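Local coordinates for protein type III effector XopAI (Xanthomonas citri, PDB 6K93) that probably acts as a bacterial effector in the host plant cell, using a mono-ADP-ribosyltransferase fold that is thought to bind arginine-containing peptides, at residues Glu159-Leu171 and Cys202-Tyr214. Numbering follows the deposited sequence.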
loop_
_atom_site.group_PDB
_atom_site.type_symbol
_atom_site.label_atom_id
_atom_site.label_comp_id
_atom_site.label_asym_id
_atom_site.label_seq_id
_atom_site.Cartn_x
_atom_site.Cartn_y
_atom_site.Cartn_z
ATOM N N GLU A 159 12.369 15.715 9.245
ATOM C CA GLU A 159 12.446 14.313 9.637
ATOM C C GLU A 159 12.257 13.390 8.437
ATOM O O GLU A 159 12.580 12.202 8.521
ATOM C CB GLU A 159 11.427 14.004 10.735
ATOM C CG GLU A 159 9.993 13.846 10.308
ATOM C CD GLU A 159 9.234 15.132 10.123
ATOM O OE1 GLU A 159 9.825 16.230 10.257
ATOM O OE2 GLU A 159 8.009 15.058 9.864
ATOM N N LEU A 160 11.743 13.916 7.333
ATOM C CA LEU A 160 11.535 13.146 6.116
ATOM C C LEU A 160 12.677 13.279 5.120
ATOM O O LEU A 160 12.571 12.771 4.015
ATOM C CB LEU A 160 10.238 13.595 5.436
ATOM C CG LEU A 160 8.922 13.395 6.202
ATOM C CD1 LEU A 160 7.783 14.004 5.418
ATOM C CD2 LEU A 160 8.672 11.930 6.427
ATOM N N LYS A 161 13.778 13.930 5.479
ATOM C CA LYS A 161 14.776 14.271 4.470
ATOM C C LYS A 161 15.501 13.061 3.890
ATOM O O LYS A 161 16.107 13.181 2.818
ATOM C CB LYS A 161 15.787 15.271 5.051
ATOM C CG LYS A 161 16.776 14.685 6.051
ATOM C CD LYS A 161 17.687 15.828 6.572
ATOM C CE LYS A 161 18.886 15.309 7.325
ATOM N NZ LYS A 161 19.531 16.373 8.135
ATOM N N TYR A 162 15.450 11.911 4.548
ATOM C CA TYR A 162 16.069 10.710 4.013
ATOM C C TYR A 162 15.129 9.909 3.132
ATOM O O TYR A 162 15.582 8.958 2.481
ATOM C CB TYR A 162 16.589 9.831 5.154
ATOM C CG TYR A 162 17.518 10.585 6.063
ATOM C CD1 TYR A 162 18.751 11.006 5.613
ATOM C CD2 TYR A 162 17.135 10.900 7.345
ATOM C CE1 TYR A 162 19.595 11.713 6.439
ATOM C CE2 TYR A 162 17.964 11.611 8.173
ATOM C CZ TYR A 162 19.194 12.015 7.704
ATOM O OH TYR A 162 20.027 12.727 8.540
ATOM N N MET A 163 13.846 10.269 3.103
ATOM C CA MET A 163 12.892 9.572 2.256
ATOM C C MET A 163 13.203 9.817 0.794
ATOM O O MET A 163 13.565 10.930 0.406
ATOM C CB MET A 163 11.473 10.051 2.534
ATOM C CG MET A 163 11.005 9.865 3.948
ATOM S SD MET A 163 10.841 8.148 4.408
ATOM C CE MET A 163 9.451 7.578 3.379
ATOM N N ALA A 164 13.027 8.776 -0.026
ATOM C CA ALA A 164 13.063 8.956 -1.469
ATOM C C ALA A 164 11.790 9.644 -1.910
ATOM O O ALA A 164 10.712 9.253 -1.494
ATOM C CB ALA A 164 13.225 7.615 -2.166
ATOM N N THR A 165 11.900 10.666 -2.750
ATOM C CA THR A 165 10.714 11.431 -3.114
ATOM C C THR A 165 9.670 10.544 -3.770
ATOM O O THR A 165 8.471 10.701 -3.506
ATOM C CB THR A 165 11.101 12.578 -4.038
ATOM O OG1 THR A 165 12.132 13.341 -3.414
ATOM C CG2 THR A 165 9.929 13.477 -4.326
ATOM N N GLU A 166 10.100 9.620 -4.647
ATOM C CA GLU A 166 9.142 8.757 -5.317
ATOM C C GLU A 166 8.450 7.805 -4.341
ATOM O O GLU A 166 7.317 7.391 -4.578
ATOM C CB GLU A 166 9.837 7.939 -6.398
ATOM C CG GLU A 166 10.448 8.765 -7.513
ATOM C CD GLU A 166 11.880 9.203 -7.227
ATOM O OE1 GLU A 166 12.363 9.125 -6.087
ATOM O OE2 GLU A 166 12.546 9.621 -8.210
ATOM N N ASP A 167 9.103 7.415 -3.252
ATOM C CA ASP A 167 8.426 6.591 -2.256
ATOM C C ASP A 167 7.292 7.372 -1.596
ATOM O O ASP A 167 6.209 6.825 -1.364
ATOM C CB ASP A 167 9.413 6.111 -1.199
ATOM C CG ASP A 167 10.350 5.031 -1.694
ATOM O OD1 ASP A 167 10.190 4.466 -2.816
ATOM O OD2 ASP A 167 11.301 4.728 -0.929
ATOM N N LEU A 168 7.530 8.648 -1.269
ATOM C CA LEU A 168 6.452 9.476 -0.745
ATOM C C LEU A 168 5.345 9.676 -1.774
ATOM O O LEU A 168 4.155 9.650 -1.435
ATOM C CB LEU A 168 6.995 10.827 -0.295
ATOM C CG LEU A 168 7.927 10.843 0.933
ATOM C CD1 LEU A 168 8.413 12.256 1.224
ATOM C CD2 LEU A 168 7.208 10.265 2.144
ATOM N N VAL A 169 5.714 9.828 -3.050
ATOM C CA VAL A 169 4.703 9.915 -4.104
ATOM C C VAL A 169 3.847 8.651 -4.137
ATOM O O VAL A 169 2.633 8.710 -4.337
ATOM C CB VAL A 169 5.368 10.188 -5.469
ATOM C CG1 VAL A 169 4.365 10.030 -6.606
ATOM C CG2 VAL A 169 5.981 11.573 -5.503
ATOM N N ALA A 170 4.458 7.494 -3.902
ATOM C CA ALA A 170 3.703 6.249 -3.857
ATOM C C ALA A 170 2.638 6.272 -2.769
ATOM O O ALA A 170 1.545 5.727 -2.962
ATOM C CB ALA A 170 4.661 5.054 -3.665
ATOM N N LEU A 171 2.943 6.861 -1.607
ATOM C CA LEU A 171 1.940 6.969 -0.553
ATOM C C LEU A 171 0.802 7.873 -0.982
ATOM O O LEU A 171 -0.362 7.544 -0.768
ATOM C CB LEU A 171 2.570 7.460 0.754
ATOM C CG LEU A 171 3.615 6.562 1.416
ATOM C CD1 LEU A 171 4.114 7.239 2.706
ATOM C CD2 LEU A 171 3.048 5.190 1.693
ATOM N N CYS A 202 7.532 0.626 -4.154
ATOM C CA CYS A 202 7.704 1.969 -3.618
ATOM C C CYS A 202 6.807 2.237 -2.415
ATOM O O CYS A 202 7.232 2.930 -1.485
ATOM C CB CYS A 202 7.488 2.992 -4.724
ATOM S SG CYS A 202 8.899 3.014 -5.867
ATOM N N ILE A 203 5.603 1.673 -2.371
ATOM C CA ILE A 203 4.784 1.837 -1.172
ATOM C C ILE A 203 5.422 1.119 0.006
ATOM O O ILE A 203 5.513 1.661 1.106
ATOM C CB ILE A 203 3.349 1.335 -1.407
ATOM C CG1 ILE A 203 2.638 2.135 -2.494
ATOM C CG2 ILE A 203 2.562 1.393 -0.096
ATOM C CD1 ILE A 203 1.289 1.537 -2.906
ATOM N N ILE A 204 5.874 -0.118 -0.197
ATOM C CA ILE A 204 6.495 -0.871 0.889
ATOM C C ILE A 204 7.735 -0.148 1.380
ATOM O O ILE A 204 7.960 -0.035 2.584
ATOM C CB ILE A 204 6.821 -2.309 0.446
ATOM C CG1 ILE A 204 5.524 -3.048 0.129
ATOM C CG2 ILE A 204 7.592 -3.047 1.526
ATOM C CD1 ILE A 204 5.740 -4.400 -0.536
ATOM N N SER A 205 8.558 0.334 0.454
ATOM C CA SER A 205 9.748 1.094 0.808
ATOM C C SER A 205 9.389 2.312 1.635
ATOM O O SER A 205 10.046 2.598 2.640
ATOM C CB SER A 205 10.471 1.493 -0.483
ATOM O OG SER A 205 11.702 2.101 -0.188
ATOM N N ALA A 206 8.355 3.048 1.221
ATOM C CA ALA A 206 7.937 4.226 1.967
ATOM C C ALA A 206 7.524 3.852 3.382
ATOM O O ALA A 206 7.880 4.533 4.352
ATOM C CB ALA A 206 6.786 4.917 1.260
ATOM N N LEU A 207 6.725 2.794 3.518
ATOM C CA LEU A 207 6.200 2.435 4.831
ATOM C C LEU A 207 7.295 2.002 5.782
ATOM O O LEU A 207 7.208 2.277 6.992
ATOM C CB LEU A 207 5.136 1.355 4.696
ATOM C CG LEU A 207 3.852 1.833 3.985
ATOM C CD1 LEU A 207 2.982 0.635 3.634
ATOM C CD2 LEU A 207 3.068 2.803 4.847
ATOM N N HIS A 208 8.336 1.349 5.278
ATOM C CA HIS A 208 9.404 0.903 6.150
ATOM C C HIS A 208 10.500 1.939 6.331
ATOM O O HIS A 208 11.344 1.768 7.216
ATOM C CB HIS A 208 10.000 -0.403 5.616
ATOM C CG HIS A 208 9.123 -1.591 5.839
ATOM N ND1 HIS A 208 8.656 -1.940 7.090
ATOM C CD2 HIS A 208 8.609 -2.505 4.978
ATOM C CE1 HIS A 208 7.906 -3.020 6.991
ATOM N NE2 HIS A 208 7.865 -3.385 5.723
ATOM N N SER A 209 10.499 3.015 5.548
ATOM C CA SER A 209 11.509 4.042 5.717
ATOM C C SER A 209 10.989 5.256 6.479
ATOM O O SER A 209 11.809 6.017 7.008
ATOM C CB SER A 209 12.075 4.461 4.362
ATOM O OG SER A 209 11.119 4.957 3.492
ATOM N N LEU A 210 9.664 5.438 6.594
ATOM C CA LEU A 210 9.134 6.524 7.413
ATOM C C LEU A 210 9.702 6.420 8.823
ATOM O O LEU A 210 9.790 5.315 9.372
ATOM C CB LEU A 210 7.607 6.479 7.504
ATOM C CG LEU A 210 6.851 7.057 6.305
ATOM C CD1 LEU A 210 5.377 6.774 6.398
ATOM C CD2 LEU A 210 7.101 8.566 6.127
ATOM N N PRO A 211 10.074 7.532 9.449
ATOM C CA PRO A 211 10.595 7.449 10.817
ATOM C C PRO A 211 9.523 7.021 11.811
ATOM O O PRO A 211 8.313 7.081 11.549
ATOM C CB PRO A 211 11.110 8.860 11.108
ATOM C CG PRO A 211 10.517 9.748 10.063
ATOM C CD PRO A 211 10.140 8.889 8.877
ATOM N N GLU A 212 10.002 6.587 12.984
ATOM C CA GLU A 212 9.131 5.926 13.948
ATOM C C GLU A 212 8.057 6.855 14.502
ATOM O O GLU A 212 7.002 6.378 14.945
ATOM C CB GLU A 212 9.975 5.334 15.081
ATOM C CG GLU A 212 9.202 4.735 16.251
ATOM C CD GLU A 212 8.283 3.578 15.890
ATOM O OE1 GLU A 212 8.280 3.088 14.739
ATOM O OE2 GLU A 212 7.549 3.140 16.796
ATOM N N GLU A 213 8.248 8.167 14.446
ATOM C CA GLU A 213 7.183 9.050 14.909
ATOM C C GLU A 213 5.931 8.972 14.040
ATOM O O GLU A 213 4.876 9.445 14.469
ATOM C CB GLU A 213 7.696 10.491 15.000
ATOM C CG GLU A 213 8.331 11.010 13.726
ATOM C CD GLU A 213 9.852 10.967 13.752
ATOM O OE1 GLU A 213 10.436 9.946 14.190
ATOM O OE2 GLU A 213 10.469 11.961 13.317
ATOM N N TYR A 214 6.017 8.383 12.839
ATOM C CA TYR A 214 4.852 8.162 12.004
ATOM C C TYR A 214 4.102 6.885 12.358
ATOM O O TYR A 214 3.000 6.680 11.845
ATOM C CB TYR A 214 5.254 8.133 10.510
ATOM C CG TYR A 214 5.528 9.525 10.003
ATOM C CD1 TYR A 214 6.743 10.151 10.267
ATOM C CD2 TYR A 214 4.563 10.239 9.299
ATOM C CE1 TYR A 214 6.993 11.445 9.830
ATOM C CE2 TYR A 214 4.808 11.527 8.871
ATOM C CZ TYR A 214 6.015 12.121 9.134
ATOM O OH TYR A 214 6.238 13.412 8.700
HETATM O O HOH W 1 12.134 6.222 1.212
#
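Asp167 and Ser205 meet beside the closest backbone pair, Asp167 and Ala206: Ser205 OG donates to Asp167 OD2 over 2.8 Å, arriving from above the carboxylate plane, 44° out of it. A bridging water gives a second hydrogen to OD2 and another to Ser209 OG, while accepting from Ala164 N at the N-cap of helix 165-174, so one molecule ties the start of that helix to the end of helix 194-209. Ser209 OG, held between its own N and carbonyl carbon, donates a hydrogen bond back to Ser205 O. Beside this polar cluster Ala206 CB sits 3.3 Å from Asp167 O and 3.6 Å from Leu171 CG, consistent with the close 7.7 Å approach of the helix axes, which cross at -103°. Farther along, Ala170 CB rests against Cys202 CB and Ile203 CG1. Within the mono-ADP-ribosyltransferase fold, helix 165-174 packs among helices 117-128 and 136-156, whereas the 202-214 side borders strand 272-273, where Tyr214 makes a backbone hydrogen bond with Arg273. On the apolar side Leu171 and Leu210 reach tip to tip through their CD1 atoms. Met163, bent at both chi2 and chi3, curls its CE in against Leu210 CD2 at 3.7 Å, and Leu160 CD2 packs on that same methyl from alongside. Tyr214 closes this end: its OH donates to Glu159 OE2 over 2.7 Å on the anti side of the carboxylate, whose plane is only 23° from the ring's, and Leu210 CD2 lies over one ring face. Behind the first shell, Ser115 fixes the central pair twice, with OG bonded to Asp167 OD1 and N to Ser205 OG, while Phe123 of helix 117-128 packs on Ala170 and Cys202.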